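Local coordinates for protein branched-chain alpha-ketoacid decarboxylase (Lactococcus lactis, PDB 2VBF) that probably decarboxylates branched-chain and aromatic alpha-keto acids to aldehydes, using thiamine diphosphate and one magnesium ion per subunit, at residues A[377-382]-A[547-552]; A[454-459]-A[499-504]; A[480-485]-A[494-499]; A[485-490]-A[557-562]. All coordinates share one frame; numbering follows the deposited sequence.

Contact 1: residues A[377-382]-A[547-552]; sequences LSQDRL and LVLEKE
L549 sends its isobutyl group under the turn that starts the helix at Q379. One methyl, CD2, lies 3.6 Å from both the carbonyl carbon of S378 and the amide N of Q379, so it presses on the peptide unit itself. On the same leucine, CG meets the CB of L377 at 4.2 Å. L549 CG stands anti to its own carbonyl carbon (chi1 -77°), and this turns the branch toward 377-382. One methyl of L377, CD1, reaches CD2 of L547 at 4.1 Å. L382, one helical turn into 379-389, completes the cluster: both of its methyls lie about 4.0 Å from CD1 of L547.

Strand 542-548 is an inner strand of the six-stranded parallel sheet of the C-terminal thiamine diphosphate-binding domain, and helix 379-389 packs near its C-terminal end. Leucines suit this seam because their forked ends can interleave between sheet, helix start and the neighbouring strand 517-522, where V522 touches L377 and L547.

Q379 combines an apolar stem with a polar end. With chi1 at -73°, its CG lies 3.9 Å from L549 CD2, the two side chains crossing at about a right angle. The bend at chi2 (-85°) then turns the amide, so that OE1 accepts a bond from W383 NE1, while NE2 gives a bond of 3.0 Å to a water that in turn donates to E550 O. A second water donates to L377 O and accepts from E550 N at 2.9 Å, joining the backbones where the leucines stop.

Contact 2: residues A[454-459]-A[499-504]; sequences SLQLTV and PMWNYS. With TPP (thiamine diphosphate), chain F.
Q456, on helix 452-458, which opens with D452 and G453 of the GDG-to-NN motif by which thiamine diphosphate enzymes hold cofactor and metal, lays its amide against the indole of W501, in the loop.

The stack is nearly parallel, with planes 10° apart and the Q456 CD 3.4 Å above the indole plane, toward its rim. Nearer the backbone, CG of Q456 makes a CH-pi contact over the six-membered ring, 3.6 Å from its centroid. A glutamine suits the place because it offers both a flat, polarisable group for the indole and N-H groups for the loop. Extended beyond CG, the chain lays its amide over the indole with NE2 directed at two acceptors.

Two hydrogen bonds use NE2. One runs 2.8 Å to P499 O, the other 3.0 Å to Y503 OH, and both acceptors lie close to the amide plane, which fixes the amide's rotation. With an alanine in place of W501, the Q456 amide would probably lose the surface that keeps it flat and turn more easily away from these acceptors.

Apolar contacts fill the flanks: V459 CG1 reaches W501 CZ3 at 3.9 Å, and L455 CD2 meets Y503 CD1 at 4.0 Å. The indole also meets the ring of F510 of the second subunit, so this packing lies at the dimer interface.

In the first turn of the helix S454 grips the cofactor from backbone N and side chain together, the hydroxyl OG donating to O1A of the diphosphate at 2.6 Å. On the indole side, a water accepts from W501 NE1 and donates to Q456 OE1 at 2.8 Å.

Contact 3: residues A[480-485]-A[494-499]; sequences DGYTVE and SYNDIP. With MG (magnesium ion), chain E; TPP (thiamine diphosphate), chain F.
D480 comes close to D497, its backbone O 4.1 Å from D497 OD1. The carboxylate atoms D480 OD2 and D497 OD1 stay 5.0 Å apart, and salt bridges from K551 to D480 and from R486 to D497 probably offset their repulsion. A water accepts from I498 N and donates to D480 OD1, at 2.9 Å, tying the carboxylate to the loop.

G481 gives its carbonyl O to the magnesium ion at 2.0 Å. Any CB here would clash with N496 O and with the preceding carbonyl, so only glycine fits.

Y482 bonds backbone to backbone, its N donating to N496 O at 3.0 Å, nearly straight (168°) and in the carbonyl plane. With CG anti to the carbonyl carbon (chi1 -57°), the ring stands between loop and cofactor: I498 CG2 lies 3.5 Å above one face, and the thiazolium methyl CM4 sits over the opposite one. A serine in its place would probably leave both methyls without their partner and open a gap beside the thiazolium.

T483 and V484 each donate a backbone N-H to the terminal phosphate. E485 touches N496 OD1 with CB, then bends at chi2 to bring CD within 3.6 Å of thiazolium C4. The side-chain nitrogen ND2 of N496 is held by the carbonyls of G490 and H489.

D452 and N479 complete the protein ligands of the metal in this magnesium-diphosphate site, characteristic of thiamine diphosphate enzymes.

Contact 4: residues A[485-490]-A[557-562]; sequences EREIHG and LLKKMG. With TPP (thiamine diphosphate), chain F.
E487 points its CB at helix 556-568, where G562 receives it with backbone alone. A side chain on G562 would come within 3.1 Å of the CB of E487, so glycine is what lets the helices approach until the CA atoms of I488 and G562 stand 4.6 Å apart.

I488 faces past this point at an angle. Its CG1 is anti to the carbonyl carbon (chi1 -61°) and lies 3.8 Å from G562 O; its own CA lies about as close to the same oxygen. An isoleucine suits the place because its apolar branches lie against the G562 carbonyl here and against the second subunit as well.

From the glycine, E487 runs back along the other helix. Its chi1 (-66°) sets CG 4.4 Å from L558 CG, and a bend at chi2 (-70°) brings OE1 to 4.0 Å from the CA of K559. The aliphatic part thus packs and the carboxylate ends beside K559. There the carboxylate does not pair directly with the ammonium group: K559 NZ remains 4.4 Å from E487 OE1, too far for a salt bridge, though the opposite charges probably still attract. K559 leaves its helix pointing away and curls round through its last two torsions. One water links the acid to the partner's backbone instead, donating to E487 OE1 at 2.8 Å and to K559 O.

The carbonyl of E487, near the end of helix 483-488, accepts from K563, one residue beyond G562. Helix 556-568, the last of the chain, is backed by helix 402-407, whose T402 and F405 touch L558, while I488 packs on D49 of the second subunit.

Contacts 2 and 3 are nested inside the loop closed by contact 1, while contact 4 crosses all three along the chain. Contacts 2 and 3 share P499, contacts 3 and 4 share E485 and helix 483-488, and each of these pairs has centres about 12 Å apart. Contact 1, at the end of strand 542-548, has its centre about 15 Å from those of contacts 3 and 4; it reaches contact 3 through K551, whose carbonyl meets T483, and its chain then leads into helix 556-568. Contacts 2 and 3 bind the diphosphate, contact 4 reaches the thiazolium through E485, and contact 1 stands behind contact 3. Contacts 2, 3 and 4 also touch the second subunit, which places the cofactor site at the dimer interface.

Contact 1: residues A[377-382]-A[547-552]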
# COMPACT_ATOMS: atom_id res chain seq x y z
N LEU A 377 -7.66 -9.05 -32.36
CA LEU A 377 -8.60 -8.59 -31.34
C LEU A 377 -8.70 -7.08 -31.28
O LEU A 377 -7.68 -6.38 -31.29
CB LEU A 377 -8.18 -9.09 -29.97
CG LEU A 377 -8.86 -10.32 -29.40
CD1 LEU A 377 -8.27 -10.56 -28.00
CD2 LEU A 377 -10.38 -10.16 -29.33
N SER A 378 -9.93 -6.59 -31.21
CA SER A 378 -10.21 -5.18 -30.99
C SER A 378 -11.09 -5.08 -29.75
O SER A 378 -11.80 -6.03 -29.38
CB SER A 378 -10.92 -4.57 -32.19
OG SER A 378 -12.21 -5.13 -32.36
N GLN A 379 -11.06 -3.91 -29.12
CA GLN A 379 -11.79 -3.70 -27.87
C GLN A 379 -13.29 -3.93 -28.03
O GLN A 379 -13.88 -4.71 -27.29
CB GLN A 379 -11.52 -2.31 -27.31
CG GLN A 379 -10.14 -2.14 -26.71
CD GLN A 379 -10.05 -2.59 -25.26
OE1 GLN A 379 -11.07 -2.88 -24.63
NE2 GLN A 379 -8.83 -2.65 -24.73
N ASP A 380 -13.92 -3.26 -28.99
CA ASP A 380 -15.37 -3.39 -29.16
C ASP A 380 -15.81 -4.84 -29.40
O ASP A 380 -16.78 -5.31 -28.79
CB ASP A 380 -15.87 -2.47 -30.26
CG ASP A 380 -15.78 -1.00 -29.88
OD1 ASP A 380 -15.87 -0.68 -28.66
OD2 ASP A 380 -15.61 -0.16 -30.78
N ARG A 381 -15.08 -5.56 -30.26
CA ARG A 381 -15.36 -6.97 -30.52
C ARG A 381 -15.09 -7.86 -29.31
O ARG A 381 -15.81 -8.83 -29.08
CB ARG A 381 -14.55 -7.47 -31.73
CG ARG A 381 -14.93 -6.78 -33.03
CD ARG A 381 -16.23 -7.33 -33.62
NE ARG A 381 -16.06 -8.71 -34.07
CZ ARG A 381 -17.04 -9.47 -34.56
NH1 ARG A 381 -18.28 -9.00 -34.63
NH2 ARG A 381 -16.77 -10.71 -34.95
N LEU A 382 -14.05 -7.53 -28.53
CA LEU A 382 -13.74 -8.27 -27.32
C LEU A 382 -14.95 -8.31 -26.40
O LEU A 382 -15.32 -9.39 -25.91
CB LEU A 382 -12.54 -7.66 -26.58
CG LEU A 382 -12.23 -8.21 -25.18
CD1 LEU A 382 -11.95 -9.71 -25.18
CD2 LEU A 382 -11.03 -7.47 -24.57
N LEU A 547 -4.17 -11.21 -23.29
CA LEU A 547 -4.79 -10.66 -24.50
C LEU A 547 -3.92 -9.53 -25.02
O LEU A 547 -3.56 -8.63 -24.27
CB LEU A 547 -6.19 -10.11 -24.21
CG LEU A 547 -7.18 -11.07 -23.55
CD1 LEU A 547 -8.50 -10.35 -23.30
CD2 LEU A 547 -7.40 -12.33 -24.41
N VAL A 548 -3.58 -9.58 -26.31
CA VAL A 548 -2.81 -8.50 -26.92
C VAL A 548 -3.74 -7.58 -27.71
O VAL A 548 -4.47 -8.01 -28.61
CB VAL A 548 -1.66 -9.03 -27.82
CG1 VAL A 548 -0.86 -7.85 -28.37
CG2 VAL A 548 -0.75 -9.96 -27.02
N LEU A 549 -3.72 -6.30 -27.35
CA LEU A 549 -4.52 -5.28 -28.01
C LEU A 549 -3.68 -4.02 -28.22
O LEU A 549 -2.68 -3.81 -27.53
CB LEU A 549 -5.78 -4.97 -27.20
CG LEU A 549 -6.87 -6.04 -27.34
CD1 LEU A 549 -6.85 -7.02 -26.17
CD2 LEU A 549 -8.25 -5.42 -27.52
N GLU A 550 -4.08 -3.19 -29.18
CA GLU A 550 -3.32 -1.99 -29.51
C GLU A 550 -3.50 -0.91 -28.45
O GLU A 550 -4.58 -0.74 -27.90
CB GLU A 550 -3.73 -1.44 -30.88
CG GLU A 550 -3.50 -2.42 -32.03
CD GLU A 550 -2.04 -2.78 -32.24
OE1 GLU A 550 -1.17 -1.92 -32.00
OE2 GLU A 550 -1.76 -3.93 -32.65
N LYS A 551 -2.43 -0.17 -28.17
CA LYS A 551 -2.49 0.89 -27.16
C LYS A 551 -3.50 2.00 -27.50
O LYS A 551 -4.06 2.63 -26.61
CB LYS A 551 -1.10 1.48 -26.92
CG LYS A 551 -0.53 2.31 -28.03
CD LYS A 551 0.81 2.93 -27.61
CE LYS A 551 1.85 1.86 -27.32
NZ LYS A 551 3.17 2.42 -27.00
N GLU A 552 -3.72 2.21 -28.80
CA GLU A 552 -4.63 3.26 -29.28
C GLU A 552 -6.09 2.84 -29.26
O GLU A 552 -6.99 3.67 -29.47
CB GLU A 552 -4.28 3.66 -30.72
CG GLU A 552 -2.86 4.18 -30.89
CD GLU A 552 -1.82 3.09 -31.17
OE1 GLU A 552 -2.16 1.88 -31.20
OE2 GLU A 552 -0.65 3.47 -31.36
O HOH W 1 -6.57 -3.58 -30.61
O HOH W 2 -6.41 -1.34 -25.90

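Contact 2: residues A[454-459]-A[499-504]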
# COMPACT_ATOMS: atom_id res chain seq x y z
N SER A 454 -2.51 -2.17 -14.39
CA SER A 454 -3.16 -2.41 -13.10
C SER A 454 -2.68 -3.69 -12.45
O SER A 454 -2.48 -3.74 -11.23
CB SER A 454 -4.68 -2.47 -13.29
OG SER A 454 -5.19 -1.21 -13.70
N LEU A 455 -2.49 -4.75 -13.25
CA LEU A 455 -1.93 -6.01 -12.71
C LEU A 455 -0.59 -5.78 -12.01
O LEU A 455 -0.31 -6.41 -11.01
CB LEU A 455 -1.75 -7.06 -13.82
CG LEU A 455 -1.12 -8.38 -13.35
CD1 LEU A 455 -2.04 -9.15 -12.38
CD2 LEU A 455 -0.73 -9.25 -14.55
N GLN A 456 0.22 -4.86 -12.52
CA GLN A 456 1.54 -4.63 -11.97
C GLN A 456 1.50 -4.13 -10.50
O GLN A 456 2.46 -4.31 -9.76
CB GLN A 456 2.32 -3.66 -12.85
CG GLN A 456 2.65 -4.23 -14.24
CD GLN A 456 3.83 -3.56 -14.92
OE1 GLN A 456 4.55 -2.78 -14.30
NE2 GLN A 456 4.06 -3.88 -16.20
N LEU A 457 0.39 -3.55 -10.08
CA LEU A 457 0.27 -3.07 -8.69
C LEU A 457 0.06 -4.19 -7.66
O LEU A 457 0.42 -4.02 -6.49
CB LEU A 457 -0.85 -2.05 -8.51
CG LEU A 457 -0.62 -0.66 -9.11
CD1 LEU A 457 -1.14 -0.62 -10.54
CD2 LEU A 457 -1.25 0.46 -8.27
N THR A 458 -0.53 -5.31 -8.08
CA THR A 458 -1.02 -6.34 -7.14
C THR A 458 -0.71 -7.80 -7.55
O THR A 458 -1.24 -8.74 -6.95
CB THR A 458 -2.56 -6.21 -6.91
OG1 THR A 458 -3.24 -6.35 -8.16
CG2 THR A 458 -2.94 -4.87 -6.25
N VAL A 459 0.21 -7.96 -8.50
CA VAL A 459 0.56 -9.26 -9.08
C VAL A 459 0.94 -10.35 -8.07
O VAL A 459 0.72 -11.53 -8.33
CB VAL A 459 1.72 -9.09 -10.12
CG1 VAL A 459 3.01 -8.75 -9.41
CG2 VAL A 459 1.88 -10.36 -10.97
N PRO A 499 6.95 -0.82 -18.04
CA PRO A 499 7.82 -1.93 -18.46
C PRO A 499 6.97 -3.14 -18.89
O PRO A 499 6.04 -3.51 -18.18
CB PRO A 499 8.65 -2.22 -17.20
CG PRO A 499 8.52 -0.99 -16.36
CD PRO A 499 7.16 -0.48 -16.63
N MET A 500 7.24 -3.73 -20.06
CA MET A 500 6.42 -4.86 -20.49
C MET A 500 6.95 -6.17 -19.90
O MET A 500 8.07 -6.61 -20.20
CB MET A 500 6.27 -4.99 -22.02
CG MET A 500 5.14 -6.01 -22.42
SD MET A 500 4.91 -6.16 -24.20
CE MET A 500 4.14 -4.58 -24.52
N TRP A 501 6.14 -6.78 -19.06
CA TRP A 501 6.42 -8.11 -18.57
C TRP A 501 5.94 -9.16 -19.57
O TRP A 501 5.12 -8.88 -20.44
CB TRP A 501 5.71 -8.35 -17.24
CG TRP A 501 6.00 -7.37 -16.16
CD1 TRP A 501 6.96 -6.39 -16.16
CD2 TRP A 501 5.33 -7.28 -14.91
NE1 TRP A 501 6.91 -5.70 -14.97
CE2 TRP A 501 5.92 -6.22 -14.19
CE3 TRP A 501 4.28 -8.00 -14.33
CZ2 TRP A 501 5.49 -5.86 -12.90
CZ3 TRP A 501 3.85 -7.64 -13.05
CH2 TRP A 501 4.46 -6.58 -12.36
N ASN A 502 6.44 -10.38 -19.40
CA ASN A 502 5.91 -11.55 -20.10
C ASN A 502 4.76 -12.13 -19.29
O ASN A 502 4.93 -13.10 -18.55
CB ASN A 502 7.02 -12.58 -20.33
CG ASN A 502 8.15 -12.02 -21.18
OD1 ASN A 502 7.92 -11.52 -22.28
ND2 ASN A 502 9.37 -12.08 -20.67
N TYR A 503 3.59 -11.51 -19.44
CA TYR A 503 2.44 -11.76 -18.55
C TYR A 503 2.03 -13.23 -18.52
O TYR A 503 1.72 -13.75 -17.47
CB TYR A 503 1.25 -10.85 -18.92
CG TYR A 503 1.64 -9.39 -18.82
CD1 TYR A 503 1.84 -8.79 -17.58
CD2 TYR A 503 1.86 -8.63 -19.96
CE1 TYR A 503 2.24 -7.46 -17.48
CE2 TYR A 503 2.25 -7.31 -19.88
CZ TYR A 503 2.45 -6.72 -18.62
OH TYR A 503 2.87 -5.41 -18.55
N SER A 504 2.06 -13.90 -19.67
CA SER A 504 1.62 -15.29 -19.75
C SER A 504 2.52 -16.26 -18.95
O SER A 504 2.09 -17.36 -18.58
CB SER A 504 1.51 -15.75 -21.21
OG SER A 504 2.80 -15.95 -21.78
N1' TPP F . -3.12 4.72 -8.98
C2' TPP F . -4.14 4.07 -8.35
CM2 TPP F . -3.85 3.31 -7.09
N3' TPP F . -5.41 4.14 -8.88
C4' TPP F . -5.67 4.86 -10.02
N4' TPP F . -6.90 4.91 -10.48
C5' TPP F . -4.62 5.51 -10.69
C6' TPP F . -3.34 5.44 -10.16
C7' TPP F . -4.86 6.28 -11.97
N3 TPP F . -5.22 5.41 -13.08
C2 TPP F . -6.50 5.13 -13.53
S1 TPP F . -6.62 4.13 -14.79
C5 TPP F . -5.00 4.04 -14.86
C4 TPP F . -4.33 4.78 -13.89
CM4 TPP F . -2.83 4.87 -13.74
C6 TPP F . -4.38 3.21 -15.97
C7 TPP F . -4.78 1.74 -15.95
O7 TPP F . -4.09 1.14 -17.02
PA TPP F . -4.36 -0.38 -17.45
O1A TPP F . -4.60 -1.26 -16.24
O2A TPP F . -3.17 -0.84 -18.28
O3A TPP F . -5.76 -0.27 -18.25
PB TPP F . -5.99 0.02 -19.83
O1B TPP F . -6.81 1.28 -19.91
O2B TPP F . -6.79 -1.14 -20.34
O3B TPP F . -4.67 0.14 -20.55
O HOH W 3 7.31 -3.00 -13.83

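Contact 3: residues A[480-485]-A[494-499]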
# COMPACT_ATOMS: atom_id res chain seq x y z
N ASP A 480 0.28 -2.48 -23.89
CA ASP A 480 1.54 -1.74 -23.82
C ASP A 480 1.37 -0.41 -23.07
O ASP A 480 1.83 0.64 -23.53
CB ASP A 480 2.06 -1.51 -25.25
CG ASP A 480 3.51 -1.04 -25.28
OD1 ASP A 480 4.29 -1.34 -24.33
OD2 ASP A 480 3.86 -0.38 -26.28
N GLY A 481 0.76 -0.47 -21.88
CA GLY A 481 0.63 0.69 -20.98
C GLY A 481 -0.78 1.11 -20.57
O GLY A 481 -1.71 0.30 -20.60
N TYR A 482 -0.91 2.39 -20.21
CA TYR A 482 -2.12 2.92 -19.57
C TYR A 482 -3.03 3.56 -20.62
O TYR A 482 -3.00 4.79 -20.82
CB TYR A 482 -1.80 3.97 -18.50
CG TYR A 482 -0.89 3.60 -17.34
CD1 TYR A 482 -0.97 2.37 -16.69
CD2 TYR A 482 0.02 4.53 -16.85
CE1 TYR A 482 -0.17 2.10 -15.57
CE2 TYR A 482 0.83 4.26 -15.75
CZ TYR A 482 0.75 3.04 -15.13
OH TYR A 482 1.55 2.75 -14.04
N THR A 483 -3.83 2.74 -21.29
CA THR A 483 -4.65 3.23 -22.40
C THR A 483 -5.72 4.21 -21.94
O THR A 483 -5.94 5.23 -22.59
CB THR A 483 -5.24 2.06 -23.22
OG1 THR A 483 -4.20 1.49 -24.03
CG2 THR A 483 -6.38 2.53 -24.13
N VAL A 484 -6.39 3.93 -20.83
CA VAL A 484 -7.36 4.89 -20.30
C VAL A 484 -6.71 6.26 -20.05
O VAL A 484 -7.30 7.29 -20.37
CB VAL A 484 -8.10 4.39 -19.04
CG1 VAL A 484 -7.12 3.89 -18.01
CG2 VAL A 484 -9.01 5.49 -18.46
N GLU A 485 -5.48 6.26 -19.53
CA GLU A 485 -4.77 7.52 -19.30
C GLU A 485 -4.43 8.23 -20.61
O GLU A 485 -4.59 9.46 -20.73
CB GLU A 485 -3.50 7.30 -18.47
CG GLU A 485 -3.73 6.66 -17.09
CD GLU A 485 -4.52 7.53 -16.13
OE1 GLU A 485 -3.89 8.10 -15.21
OE2 GLU A 485 -5.76 7.63 -16.28
N SER A 494 5.63 9.65 -22.19
CA SER A 494 6.36 8.49 -21.67
C SER A 494 5.81 7.96 -20.33
O SER A 494 6.01 6.79 -19.99
CB SER A 494 7.85 8.81 -21.52
OG SER A 494 8.06 9.84 -20.59
N TYR A 495 5.13 8.81 -19.58
CA TYR A 495 4.59 8.38 -18.30
C TYR A 495 3.42 7.41 -18.45
O TYR A 495 3.01 6.80 -17.46
CB TYR A 495 4.20 9.57 -17.41
CG TYR A 495 3.27 10.59 -18.02
CD1 TYR A 495 1.91 10.30 -18.25
CD2 TYR A 495 3.73 11.85 -18.35
CE1 TYR A 495 1.06 11.23 -18.80
CE2 TYR A 495 2.88 12.80 -18.87
CZ TYR A 495 1.55 12.50 -19.12
OH TYR A 495 0.70 13.45 -19.66
N ASN A 496 2.87 7.27 -19.66
CA ASN A 496 1.78 6.32 -19.91
C ASN A 496 2.31 4.96 -20.36
O ASN A 496 1.56 3.99 -20.50
CB ASN A 496 0.76 6.91 -20.89
CG ASN A 496 -0.18 7.89 -20.21
OD1 ASN A 496 -0.46 7.76 -19.01
ND2 ASN A 496 -0.67 8.88 -20.95
N ASP A 497 3.63 4.90 -20.55
CA ASP A 497 4.33 3.65 -20.81
C ASP A 497 4.68 2.94 -19.50
O ASP A 497 4.97 3.59 -18.49
CB ASP A 497 5.62 3.90 -21.60
CG ASP A 497 5.37 4.39 -23.00
OD1 ASP A 497 4.49 3.82 -23.69
OD2 ASP A 497 6.09 5.31 -23.43
N ILE A 498 4.67 1.61 -19.53
CA ILE A 498 5.13 0.77 -18.42
C ILE A 498 6.11 -0.29 -18.93
O ILE A 498 6.10 -0.61 -20.13
CB ILE A 498 3.95 0.06 -17.71
CG1 ILE A 498 3.30 -0.99 -18.63
CG2 ILE A 498 2.93 1.10 -17.24
CD1 ILE A 498 1.98 -1.59 -18.10
N PRO A 499 6.95 -0.82 -18.04
CA PRO A 499 7.82 -1.93 -18.46
C PRO A 499 6.97 -3.14 -18.89
O PRO A 499 6.04 -3.51 -18.18
CB PRO A 499 8.65 -2.22 -17.20
CG PRO A 499 8.52 -0.99 -16.36
CD PRO A 499 7.16 -0.48 -16.63
MG MG E . -3.05 -1.24 -20.32
N1' TPP F . -3.12 4.72 -8.98
C2' TPP F . -4.14 4.07 -8.35
CM2 TPP F . -3.85 3.31 -7.09
N3' TPP F . -5.41 4.14 -8.88
C4' TPP F . -5.67 4.86 -10.02
N4' TPP F . -6.90 4.91 -10.48
C5' TPP F . -4.62 5.51 -10.69
C6' TPP F . -3.34 5.44 -10.16
C7' TPP F . -4.86 6.28 -11.97
N3 TPP F . -5.22 5.41 -13.08
C2 TPP F . -6.50 5.13 -13.53
S1 TPP F . -6.62 4.13 -14.79
C5 TPP F . -5.00 4.04 -14.86
C4 TPP F . -4.33 4.78 -13.89
CM4 TPP F . -2.83 4.87 -13.74
C6 TPP F . -4.38 3.21 -15.97
C7 TPP F . -4.78 1.74 -15.95
O7 TPP F . -4.09 1.14 -17.02
PA TPP F . -4.36 -0.38 -17.45
O1A TPP F . -4.60 -1.26 -16.24
O2A TPP F . -3.17 -0.84 -18.28
O3A TPP F . -5.76 -0.27 -18.25
PB TPP F . -5.99 0.02 -19.83
O1B TPP F . -6.81 1.28 -19.91
O2B TPP F . -6.79 -1.14 -20.34
O3B TPP F . -4.67 0.14 -20.55
O HOH W 4 4.33 -2.22 -21.65
O HOH W 5 4.61 0.99 -22.55
O HOH W 6 -4.55 -2.74 -20.23

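Contact 4: residues A[485-490]-A[557-562]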
# COMPACT_ATOMS: atom_id res chain seq x y z
N GLU A 485 -5.48 6.26 -19.53
CA GLU A 485 -4.77 7.52 -19.30
C GLU A 485 -4.43 8.23 -20.61
O GLU A 485 -4.59 9.46 -20.73
CB GLU A 485 -3.50 7.30 -18.47
CG GLU A 485 -3.73 6.66 -17.09
CD GLU A 485 -4.52 7.53 -16.13
OE1 GLU A 485 -3.89 8.10 -15.21
OE2 GLU A 485 -5.76 7.63 -16.28
N ARG A 486 -3.99 7.46 -21.61
CA ARG A 486 -3.70 8.00 -22.94
C ARG A 486 -4.92 8.69 -23.55
O ARG A 486 -4.80 9.70 -24.23
CB ARG A 486 -3.23 6.90 -23.88
CG ARG A 486 -1.92 6.22 -23.51
CD ARG A 486 -1.57 5.19 -24.56
NE ARG A 486 -0.54 4.24 -24.15
CZ ARG A 486 0.77 4.48 -24.19
NH1 ARG A 486 1.21 5.66 -24.62
NH2 ARG A 486 1.62 3.55 -23.81
N GLU A 487 -6.10 8.12 -23.29
CA GLU A 487 -7.37 8.68 -23.76
C GLU A 487 -7.76 9.99 -23.08
O GLU A 487 -8.44 10.82 -23.68
CB GLU A 487 -8.50 7.66 -23.56
CG GLU A 487 -8.38 6.41 -24.41
CD GLU A 487 -8.62 6.69 -25.89
OE1 GLU A 487 -9.53 7.49 -26.21
OE2 GLU A 487 -7.92 6.10 -26.73
N ILE A 488 -7.36 10.16 -21.82
CA ILE A 488 -7.66 11.39 -21.07
C ILE A 488 -6.66 12.48 -21.42
O ILE A 488 -7.05 13.60 -21.78
CB ILE A 488 -7.65 11.13 -19.53
CG1 ILE A 488 -8.72 10.09 -19.15
CG2 ILE A 488 -7.88 12.42 -18.75
CD1 ILE A 488 -8.66 9.62 -17.69
N HIS A 489 -5.37 12.14 -21.36
CA HIS A 489 -4.30 13.13 -21.53
C HIS A 489 -2.94 12.49 -21.84
O HIS A 489 -2.53 11.54 -21.17
CB HIS A 489 -4.17 13.95 -20.26
CG HIS A 489 -3.28 15.14 -20.41
ND1 HIS A 489 -3.74 16.35 -20.88
CD2 HIS A 489 -1.96 15.32 -20.15
CE1 HIS A 489 -2.75 17.22 -20.92
NE2 HIS A 489 -1.66 16.62 -20.47
N GLY A 490 -2.24 13.05 -22.83
CA GLY A 490 -0.86 12.64 -23.13
C GLY A 490 -0.72 11.26 -23.76
O GLY A 490 0.04 10.43 -23.28
N LEU A 557 -17.38 3.35 -25.22
CA LEU A 557 -17.77 4.10 -24.02
C LEU A 557 -16.59 4.93 -23.49
O LEU A 557 -16.78 6.08 -23.08
CB LEU A 557 -18.31 3.18 -22.91
CG LEU A 557 -18.83 3.87 -21.64
CD1 LEU A 557 -19.89 4.90 -21.98
CD2 LEU A 557 -19.39 2.85 -20.64
N LEU A 558 -15.39 4.35 -23.50
CA LEU A 558 -14.20 5.03 -22.96
C LEU A 558 -13.72 6.13 -23.90
O LEU A 558 -13.20 7.16 -23.45
CB LEU A 558 -13.06 4.04 -22.68
CG LEU A 558 -11.73 4.62 -22.17
CD1 LEU A 558 -11.96 5.54 -20.98
CD2 LEU A 558 -10.77 3.50 -21.81
N LYS A 559 -13.88 5.93 -25.20
CA LYS A 559 -13.54 6.99 -26.15
C LYS A 559 -14.30 8.26 -25.81
O LYS A 559 -13.75 9.36 -25.91
CB LYS A 559 -13.84 6.55 -27.59
CG LYS A 559 -12.89 5.48 -28.11
CD LYS A 559 -13.07 5.22 -29.59
CE LYS A 559 -12.51 6.34 -30.47
NZ LYS A 559 -11.06 6.60 -30.24
N LYS A 560 -15.54 8.12 -25.37
CA LYS A 560 -16.37 9.26 -24.99
C LYS A 560 -16.03 9.76 -23.59
O LYS A 560 -15.87 10.95 -23.37
CB LYS A 560 -17.85 8.89 -25.07
CG LYS A 560 -18.29 8.46 -26.47
CD LYS A 560 -19.74 8.01 -26.48
CE LYS A 560 -20.18 7.56 -27.87
NZ LYS A 560 -20.11 8.68 -28.87
N MET A 561 -15.90 8.83 -22.65
CA MET A 561 -15.67 9.19 -21.25
C MET A 561 -14.29 9.81 -20.99
O MET A 561 -14.12 10.65 -20.08
CB MET A 561 -15.87 7.96 -20.37
CG MET A 561 -16.05 8.28 -18.93
SD MET A 561 -17.58 9.18 -18.58
CE MET A 561 -17.10 9.96 -17.03
N GLY A 562 -13.30 9.37 -21.76
CA GLY A 562 -11.94 9.91 -21.67
C GLY A 562 -11.94 11.42 -21.86
O GLY A 562 -11.27 12.15 -21.12
N1' TPP F . -3.12 4.72 -8.98
C2' TPP F . -4.14 4.07 -8.35
CM2 TPP F . -3.85 3.31 -7.09
N3' TPP F . -5.41 4.14 -8.88
C4' TPP F . -5.67 4.86 -10.02
N4' TPP F . -6.90 4.91 -10.48
C5' TPP F . -4.62 5.51 -10.69
C6' TPP F . -3.34 5.44 -10.16
C7' TPP F . -4.86 6.28 -11.97
N3 TPP F . -5.22 5.41 -13.08
C2 TPP F . -6.50 5.13 -13.53
S1 TPP F . -6.62 4.13 -14.79
C5 TPP F . -5.00 4.04 -14.86
C4 TPP F . -4.33 4.78 -13.89
CM4 TPP F . -2.83 4.87 -13.74
C6 TPP F . -4.38 3.21 -15.97
C7 TPP F . -4.78 1.74 -15.95
O7 TPP F . -4.09 1.14 -17.02
PA TPP F . -4.36 -0.38 -17.45
O1A TPP F . -4.60 -1.26 -16.24
O2A TPP F . -3.17 -0.84 -18.28
O3A TPP F . -5.76 -0.27 -18.25
PB TPP F . -5.99 0.02 -19.83
O1B TPP F . -6.81 1.28 -19.91
O2B TPP F . -6.79 -1.14 -20.34
O3B TPP F . -4.67 0.14 -20.55
O HOH W 7 -11.01 9.64 -25.16
O HOH W 8 -9.70 4.72 -29.31